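Soluble epoxide hydrolase (Bacillus megaterium, PDB 4INZ) is a soluble enzyme of the alpha/beta hydrolase superfamily, built round a largely parallel beta sheet flanked by helices. Local coordinates at residues H52-Q57 against T67-L72; L223-E228 against K234-L239; D265-E268 against N273-V276. The protein carries 1 engineered substitution. All coordinates share one frame; numbering follows the deposited sequence.

Contact 1: H52-Q57 against T67-L72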
loop_
_atom_site.group_PDB
_atom_site.type_symbol
_atom_site.label_atom_id
_atom_site.label_comp_id
_atom_site.label_asym_id
_atom_site.label_seq_id
_atom_site.Cartn_x
_atom_site.Cartn_y
_atom_site.Cartn_z
ATOM N N HIS A 52 0.793 7.885 -8.360
ATOM C CA HIS A 52 -0.319 8.324 -9.208
ATOM C C HIS A 52 -1.653 7.667 -8.828
ATOM O O HIS A 52 -2.717 8.204 -9.133
ATOM C CB HIS A 52 0.016 8.034 -10.677
ATOM C CG HIS A 52 -0.956 8.604 -11.663
ATOM N ND1 HIS A 52 -1.082 9.959 -11.891
ATOM C CD2 HIS A 52 -1.822 7.999 -12.512
ATOM C CE1 HIS A 52 -1.996 10.164 -12.826
ATOM N NE2 HIS A 52 -2.459 8.992 -13.222
ATOM N N ILE A 53 -1.613 6.512 -8.166
ATOM C CA ILE A 53 -2.873 5.835 -7.845
ATOM C C ILE A 53 -3.744 6.702 -6.929
ATOM O O ILE A 53 -4.969 6.542 -6.878
ATOM C CB ILE A 53 -2.668 4.424 -7.239
ATOM C CG1 ILE A 53 -3.990 3.648 -7.244
ATOM C CG2 ILE A 53 -2.084 4.507 -5.815
ATOM C CD1 ILE A 53 -3.809 2.173 -6.991
ATOM N N TRP A 54 -3.108 7.643 -6.235
ATOM C CA TRP A 54 -3.796 8.478 -5.255
ATOM C C TRP A 54 -4.301 9.802 -5.819
ATOM O O TRP A 54 -4.790 10.659 -5.073
ATOM C CB TRP A 54 -2.865 8.766 -4.078
ATOM C CG TRP A 54 -2.418 7.547 -3.359
ATOM C CD1 TRP A 54 -1.154 7.013 -3.343
ATOM C CD2 TRP A 54 -3.226 6.699 -2.542
ATOM N NE1 TRP A 54 -1.130 5.884 -2.553
ATOM C CE2 TRP A 54 -2.387 5.672 -2.049
ATOM C CE3 TRP A 54 -4.575 6.714 -2.169
ATOM C CZ2 TRP A 54 -2.859 4.662 -1.207
ATOM C CZ3 TRP A 54 -5.042 5.711 -1.322
ATOM C CH2 TRP A 54 -4.183 4.699 -0.852
ATOM N N ARG A 55 -4.189 9.966 -7.134
ATOM C CA ARG A 55 -4.488 11.248 -7.777
ATOM C C ARG A 55 -5.816 11.893 -7.346
ATOM O O ARG A 55 -5.893 13.116 -7.179
ATOM C CB ARG A 55 -4.446 11.090 -9.301
ATOM C CG ARG A 55 -5.451 10.078 -9.853
ATOM C CD ARG A 55 -5.022 9.590 -11.238
ATOM N NE ARG A 55 -5.971 8.640 -11.807
ATOM C CZ ARG A 55 -6.005 7.350 -11.495
ATOM N NH1 ARG A 55 -5.136 6.855 -10.614
ATOM N NH2 ARG A 55 -6.910 6.554 -12.058
ATOM N N HIS A 56 -6.865 11.087 -7.188
ATOM C CA HIS A 56 -8.176 11.642 -6.858
ATOM C C HIS A 56 -8.257 12.134 -5.417
ATOM O O HIS A 56 -9.005 13.070 -5.112
ATOM C CB HIS A 56 -9.284 10.627 -7.127
ATOM C CG HIS A 56 -9.374 10.202 -8.560
ATOM N ND1 HIS A 56 -9.746 11.063 -9.570
ATOM C CD2 HIS A 56 -9.146 9.004 -9.149
ATOM C CE1 HIS A 56 -9.738 10.415 -10.723
ATOM N NE2 HIS A 56 -9.388 9.161 -10.494
ATOM N N GLN A 57 -7.498 11.497 -4.531
ATOM C CA GLN A 57 -7.440 11.946 -3.142
ATOM C C GLN A 57 -6.517 13.148 -3.001
ATOM O O GLN A 57 -6.773 14.041 -2.201
ATOM C CB GLN A 57 -7.000 10.811 -2.206
ATOM C CG GLN A 57 -8.062 9.726 -2.011
ATOM C CD GLN A 57 -8.257 8.896 -3.261
ATOM O OE1 GLN A 57 -7.287 8.418 -3.865
ATOM N NE2 GLN A 57 -9.512 8.715 -3.661
ATOM N N THR A 67 -1.082 17.131 1.054
ATOM C CA THR A 67 -1.167 15.764 0.550
ATOM C C THR A 67 0.142 15.367 -0.115
ATOM O O THR A 67 0.570 15.997 -1.077
ATOM C CB THR A 67 -2.314 15.607 -0.467
ATOM O OG1 THR A 67 -2.143 16.555 -1.525
ATOM C CG2 THR A 67 -3.660 15.843 0.208
ATOM N N VAL A 68 0.771 14.319 0.405
ATOM C CA VAL A 68 2.015 13.800 -0.154
ATOM C C VAL A 68 1.857 12.322 -0.494
ATOM O O VAL A 68 1.500 11.512 0.371
ATOM C CB VAL A 68 3.187 13.980 0.847
ATOM C CG1 VAL A 68 4.426 13.245 0.373
ATOM C CG2 VAL A 68 3.495 15.463 1.043
ATOM N N ALA A 69 2.096 11.972 -1.756
ATOM C CA ALA A 69 2.065 10.571 -2.170
ATOM C C ALA A 69 3.474 10.116 -2.533
ATOM O O ALA A 69 4.083 10.629 -3.474
ATOM C CB ALA A 69 1.102 10.371 -3.355
ATOM N N LEU A 70 3.990 9.160 -1.765
ATOM C CA LEU A 70 5.361 8.687 -1.915
ATOM C C LEU A 70 5.472 7.593 -2.977
ATOM O O LEU A 70 4.593 6.738 -3.086
ATOM C CB LEU A 70 5.850 8.139 -0.574
ATOM C CG LEU A 70 7.305 7.704 -0.413
ATOM C CD1 LEU A 70 8.238 8.894 -0.605
ATOM C CD2 LEU A 70 7.491 7.098 0.974
ATOM N N ASP A 71 6.551 7.627 -3.759
ATOM C CA ASP A 71 6.943 6.461 -4.543
ATOM C C ASP A 71 7.871 5.623 -3.674
ATOM O O ASP A 71 8.969 6.072 -3.329
ATOM C CB ASP A 71 7.674 6.863 -5.831
ATOM C CG ASP A 71 6.753 7.496 -6.869
ATOM O OD1 ASP A 71 5.536 7.197 -6.888
ATOM O OD2 ASP A 71 7.268 8.273 -7.701
ATOM N N LEU A 72 7.430 4.427 -3.296
ATOM C CA LEU A 72 8.253 3.549 -2.461
ATOM C C LEU A 72 9.585 3.225 -3.138
ATOM O O LEU A 72 9.689 3.262 -4.362
ATOM C CB LEU A 72 7.499 2.258 -2.148
ATOM C CG LEU A 72 6.194 2.416 -1.367
ATOM C CD1 LEU A 72 5.534 1.047 -1.167
ATOM C CD2 LEU A 72 6.439 3.103 -0.023
#

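Contact 2: L223-E228 against K234-L239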
loop_
_atom_site.group_PDB
_atom_site.type_symbol
_atom_site.label_atom_id
_atom_site.label_comp_id
_atom_site.label_asym_id
_atom_site.label_seq_id
_atom_site.Cartn_x
_atom_site.Cartn_y
_atom_site.Cartn_z
ATOM N N LEU A 223 9.321 -11.959 2.289
ATOM C CA LEU A 223 8.164 -12.389 3.074
ATOM C C LEU A 223 8.417 -13.718 3.780
ATOM O O LEU A 223 8.991 -14.644 3.206
ATOM C CB LEU A 223 6.916 -12.487 2.198
ATOM C CG LEU A 223 6.383 -11.159 1.659
ATOM C CD1 LEU A 223 5.278 -11.396 0.641
ATOM C CD2 LEU A 223 5.881 -10.297 2.809
ATOM N N LYS A 224 7.978 -13.803 5.031
ATOM C CA LYS A 224 8.139 -15.019 5.817
ATOM C C LYS A 224 6.772 -15.637 6.062
ATOM O O LYS A 224 6.235 -15.577 7.168
ATOM C CB LYS A 224 8.838 -14.710 7.142
ATOM C CG LYS A 224 10.243 -14.142 6.970
ATOM C CD LYS A 224 11.175 -15.163 6.322
ATOM C CE LYS A 224 11.950 -14.568 5.149
ATOM N NZ LYS A 224 12.855 -13.445 5.542
ATOM N N ILE A 225 6.202 -16.215 5.011
ATOM C CA ILE A 225 4.848 -16.755 5.082
ATOM C C ILE A 225 4.761 -18.087 4.368
ATOM O O ILE A 225 3.687 -18.486 3.924
ATOM C CB ILE A 225 3.821 -15.794 4.438
ATOM C CG1 ILE A 225 4.120 -15.599 2.945
ATOM C CG2 ILE A 225 3.801 -14.465 5.178
ATOM C CD1 ILE A 225 3.070 -14.779 2.204
ATOM N N PHE A 226 5.892 -18.777 4.264
ATOM C CA PHE A 226 5.954 -19.990 3.455
ATOM C C PHE A 226 6.197 -21.268 4.262
ATOM O O PHE A 226 5.567 -22.291 3.996
ATOM C CB PHE A 226 6.981 -19.821 2.332
ATOM C CG PHE A 226 6.721 -18.623 1.462
ATOM C CD1 PHE A 226 5.617 -18.589 0.626
ATOM C CD2 PHE A 226 7.563 -17.524 1.495
ATOM C CE1 PHE A 226 5.365 -17.486 -0.171
ATOM C CE2 PHE A 226 7.315 -16.417 0.702
ATOM C CZ PHE A 226 6.215 -16.399 -0.131
ATOM N N THR A 227 7.085 -21.208 5.252
ATOM C CA THR A 227 7.368 -22.380 6.093
ATOM C C THR A 227 6.344 -22.557 7.210
ATOM O O THR A 227 5.631 -21.617 7.568
ATOM C CB THR A 227 8.764 -22.306 6.742
ATOM O OG1 THR A 227 8.790 -21.256 7.722
ATOM C CG2 THR A 227 9.842 -22.058 5.687
ATOM N N GLU A 228 6.286 -23.765 7.768
ATOM C CA GLU A 228 5.385 -24.057 8.878
ATOM C C GLU A 228 5.625 -23.100 10.034
ATOM O O GLU A 228 4.692 -22.473 10.537
ATOM C CB GLU A 228 5.574 -25.491 9.372
ATOM C CG GLU A 228 5.086 -26.564 8.423
ATOM C CD GLU A 228 5.231 -27.956 9.013
ATOM O OE1 GLU A 228 5.200 -28.087 10.260
ATOM O OE2 GLU A 228 5.382 -28.919 8.229
ATOM N N LYS A 234 2.346 -14.759 14.801
ATOM C CA LYS A 234 1.119 -14.017 15.076
ATOM C C LYS A 234 0.919 -12.829 14.133
ATOM O O LYS A 234 -0.215 -12.457 13.824
ATOM C CB LYS A 234 1.086 -13.532 16.528
ATOM C CG LYS A 234 0.886 -14.638 17.564
ATOM C CD LYS A 234 2.143 -14.839 18.402
ATOM C CE LYS A 234 1.916 -15.842 19.539
ATOM N NZ LYS A 234 0.943 -15.344 20.563
ATOM N N SER A 235 2.013 -12.225 13.682
ATOM C CA SER A 235 1.900 -11.069 12.798
ATOM C C SER A 235 2.769 -11.201 11.548
ATOM O O SER A 235 3.816 -11.847 11.573
ATOM C CB SER A 235 2.208 -9.771 13.552
ATOM O OG SER A 235 3.472 -9.827 14.185
ATOM N N LEU A 236 2.317 -10.593 10.455
ATOM C CA LEU A 236 3.016 -10.684 9.174
ATOM C C LEU A 236 4.472 -10.227 9.288
ATOM O O LEU A 236 5.381 -10.847 8.727
ATOM C CB LEU A 236 2.272 -9.866 8.119
ATOM C CG LEU A 236 2.879 -9.793 6.718
ATOM C CD1 LEU A 236 3.036 -11.184 6.119
ATOM C CD2 LEU A 236 2.017 -8.911 5.818
ATOM N N PHE A 237 4.674 -9.135 10.020
ATOM C CA PHE A 237 5.999 -8.644 10.378
ATOM C C PHE A 237 6.064 -8.526 11.901
ATOM O O PHE A 237 5.040 -8.307 12.549
ATOM C CB PHE A 237 6.256 -7.290 9.715
ATOM C CG PHE A 237 6.065 -7.304 8.221
ATOM C CD1 PHE A 237 6.941 -8.000 7.406
ATOM C CD2 PHE A 237 5.005 -6.626 7.634
ATOM C CE1 PHE A 237 6.764 -8.023 6.029
ATOM C CE2 PHE A 237 4.824 -6.639 6.253
ATOM C CZ PHE A 237 5.703 -7.336 5.452
ATOM N N PRO A 238 7.261 -8.691 12.485
ATOM C CA PRO A 238 7.375 -8.740 13.948
ATOM C C PRO A 238 6.809 -7.506 14.642
ATOM O O PRO A 238 7.124 -6.378 14.262
ATOM C CB PRO A 238 8.889 -8.833 14.176
ATOM C CG PRO A 238 9.399 -9.502 12.952
ATOM C CD PRO A 238 8.553 -8.940 11.826
ATOM N N LEU A 239 5.978 -7.735 15.655
ATOM C CA LEU A 239 5.391 -6.656 16.435
ATOM C C LEU A 239 5.383 -6.992 17.920
ATOM O O LEU A 239 5.168 -8.139 18.311
ATOM C CB LEU A 239 3.959 -6.368 15.974
ATOM C CG LEU A 239 3.819 -5.684 14.614
ATOM C CD1 LEU A 239 2.353 -5.488 14.239
ATOM C CD2 LEU A 239 4.543 -4.348 14.623
HETATM O O HOH W 1 6.946 -11.441 6.509
HETATM O O HOH W 2 6.065 -13.680 9.430
#

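Contact 3: D265-E268 against N273-V276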
loop_
_atom_site.group_PDB
_atom_site.type_symbol
_atom_site.label_atom_id
_atom_site.label_comp_id
_atom_site.label_asym_id
_atom_site.label_seq_id
_atom_site.Cartn_x
_atom_site.Cartn_y
_atom_site.Cartn_z
ATOM N N ASP A 265 -12.733 -9.770 9.565
ATOM C CA ASP A 265 -13.403 -10.413 10.691
ATOM C C ASP A 265 -12.642 -10.184 11.996
ATOM O O ASP A 265 -11.452 -10.501 12.097
ATOM C CB ASP A 265 -13.557 -11.918 10.452
ATOM C CG ASP A 265 -14.488 -12.244 9.294
ATOM O OD1 ASP A 265 -15.225 -11.344 8.840
ATOM O OD2 ASP A 265 -14.488 -13.412 8.848
ATOM N N GLY A 266 -13.332 -9.635 12.990
ATOM C CA GLY A 266 -12.769 -9.462 14.315
ATOM C C GLY A 266 -11.580 -8.521 14.374
ATOM O O GLY A 266 -10.797 -8.553 15.324
ATOM N N ILE A 267 -11.436 -7.679 13.356
ATOM C CA ILE A 267 -10.317 -6.747 13.323
ATOM C C ILE A 267 -10.381 -5.781 14.514
ATOM O O ILE A 267 -9.350 -5.306 14.990
ATOM C CB ILE A 267 -10.236 -5.998 11.966
ATOM C CG1 ILE A 267 -8.900 -5.265 11.828
ATOM C CG2 ILE A 267 -11.419 -5.057 11.784
ATOM C CD1 ILE A 267 -8.594 -4.875 10.405
ATOM N N GLU A 268 -11.588 -5.531 15.021
ATOM C CA GLU A 268 -11.758 -4.615 16.146
ATOM C C GLU A 268 -11.100 -5.112 17.437
ATOM O O GLU A 268 -10.875 -4.328 18.357
ATOM C CB GLU A 268 -13.240 -4.305 16.401
ATOM C CG GLU A 268 -14.057 -5.467 16.937
ATOM C CD GLU A 268 -14.656 -6.328 15.838
ATOM O OE1 GLU A 268 -14.259 -6.171 14.663
ATOM O OE2 GLU A 268 -15.533 -7.162 16.151
ATOM N N ASN A 273 -10.702 1.186 18.030
ATOM C CA ASN A 273 -11.363 2.369 17.505
ATOM C C ASN A 273 -11.310 2.348 15.991
ATOM O O ASN A 273 -10.603 3.145 15.373
ATOM C CB ASN A 273 -10.702 3.641 18.040
ATOM C CG ASN A 273 -11.441 4.901 17.626
ATOM O OD1 ASN A 273 -12.353 4.860 16.793
ATOM N ND2 ASN A 273 -11.039 6.035 18.192
ATOM N N ILE A 274 -12.057 1.428 15.397
ATOM C CA ILE A 274 -12.017 1.247 13.955
ATOM C C ILE A 274 -13.399 1.391 13.325
ATOM O O ILE A 274 -14.422 1.058 13.944
ATOM C CB ILE A 274 -11.432 -0.132 13.588
ATOM C CG1 ILE A 274 -10.976 -0.158 12.124
ATOM C CG2 ILE A 274 -12.436 -1.239 13.896
ATOM C CD1 ILE A 274 -10.067 -1.321 11.798
ATOM N N SER A 275 -13.418 1.906 12.099
ATOM C CA SER A 275 -14.629 1.946 11.291
ATOM C C SER A 275 -14.325 1.250 9.981
ATOM O O SER A 275 -13.215 1.367 9.460
ATOM C CB SER A 275 -15.071 3.382 11.017
ATOM O OG SER A 275 -15.257 4.086 12.229
ATOM N N VAL A 276 -15.301 0.525 9.453
ATOM C CA VAL A 276 -15.109 -0.227 8.218
ATOM C C VAL A 276 -16.186 0.138 7.206
ATOM O O VAL A 276 -17.373 0.133 7.530
ATOM C CB VAL A 276 -15.189 -1.744 8.465
ATOM C CG1 VAL A 276 -15.006 -2.497 7.158
ATOM C CG2 VAL A 276 -14.144 -2.187 9.489
#

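Contact 1: H52-Q57 against T67-L72
In the beta-alpha-beta unit made by strand 40-44, helix 55-61 and strand 66-70, the methyl of A69 on the strand meets the indole of W54 at the start of the helix. The closest approach is W54 CD1 to A69 CB, 4.0 Å, with the methyl lying obliquely to the ring. The torsion about the first bond of W54 (chi1 -61°) puts CG opposite its carbonyl carbon and beside its N, and this carries the five-membered ring across to the strand. I53 CG2 lies over one face of the W54 indole, toward its rim, 3.6 Å above the plane, while the ring of F43 on the neighbouring strand meets it at an inclined angle.

W54 is also the N-cap of helix 55-61, so the residue that packs on the strand is the one from which the helix sets out. The crossover joins two adjacent parallel strands in the way usual for alpha/beta hydrolases, with the helix laid against one side of the sheet. One turn further on the packing thins out: Q57 O comes 4.3 Å from T67 CG2, and the two side chains use their polar ends elsewhere, Q57 NE2 on N295 and Q287 and T67 OG1 on the carbonyl of K35.

The entry to the helix is held from within. H52 O accepts two N-H groups from R55, one from R55 N and one from R55 NH1 at 3.1 Å, which arrive on opposite faces of the carbonyl plane; the side-chain bond is fairly straight (163° at the hydrogen). R55 CD then lies 3.2 Å above the plane of the H52 imidazole, towards its rim, while H52 NE2 is bonded to D200.

Contact 2: L223-E228 against K234-L239
I225 and L236 make the tight part of this contact between two loops: I225 CG2 and L236 CD1 are 3.5 Å apart, closer than carbon atoms usually stand. Their side chains cross obliquely, each offering a single methyl. L236 extends with CG opposite its backbone N (chi1 178°), which brings CD1 over to I225. In I225 the methyl CG2 takes the place beside the backbone N, and CG1, held between N and the carbonyl carbon, turns instead to the F226 ring and sits over its centre, 3.7 Å above the plane.

Next to this pair the packing is easier. L223 CD2 lies 4.0 Å from F237 CZ and as far from F237 CE1, oblique to the ring. L236 CG lies over one face of that phenyl, toward its rim, so L236 packs on its own neighbour as well as on the opposite loop.

The backbones stay apart on the watery side, where two water molecules bridge them. One accepts from K224 N at 3.0 Å and donates to L236 O at 2.8 Å; the other donates both to K224 O and to L236 O. L236 O thus accepts from both waters, and the loops are joined there through solvent rather than directly. Beyond it, S235 OG donates to F237 O at 2.7 Å, from well above the carbonyl plane, which ties the second loop to itself.

These loops flank helix 228-231, within the chain between strands 131-137 and 248-253, where relatives of this fold carry a helical cap. L223 and F237 face helix 115-126 through W115 and T122, and I225 reaches L149 on helix 142-151.

Contact 3: D265-E268 against N273-V276
I267 and I274 meet at about a right angle, and the CD1 methyl of I274 does most of the touching. It lies against I267, 4.0 Å from I267 CG2, with I267 CG1 and I267 CD1 both at 4.1 Å, so that one methyl is set against three carbons of its partner. The torsion of I274 explains the reach: CG1 stands opposite the backbone N (chi1 -162°) and the chain runs on extended, carrying CD1 forward to the loop.

The other branch of I274 serves a second neighbour. I274 CG2 packs on E268 at the root of its side chain, 4.0 Å from E268 CB and 4.1 Å from E268 CA. The glutamate bends at its second torsion (chi2 -89°), and its contact with the isoleucine is made by the aliphatic part alone. The two branches of I274 thus meet consecutive residues of the loop, I267 and E268, one buried and one exposed.

On the strand itself, I274 also touches V248 and I250, while S275 is bonded through its backbone to V248 and I250 of the parallel neighbour. The loop before the outermost strand 274-279 packs its side chains against that strand, at the edge of the alpha/beta hydrolase sheet.

Overall arrangement
Depth in the fold separates the three contacts. Contact 1 is buried, about 11 Å between its centre and that of the chain, whereas contacts 2 and 3 lie about 18 and 19 Å out and are only partly buried. Contacts 1 and 3 reach the same sheet, the first at an inner strand with a helix over it, the other at an outermost strand with a loop against it. Contact 2 joins loop to loop, on the opposite side of the chain's centre from contact 1, their centres about 28 Å apart. All three meet through apolar carbons; between the segments of contact 2, water adds polar bridges.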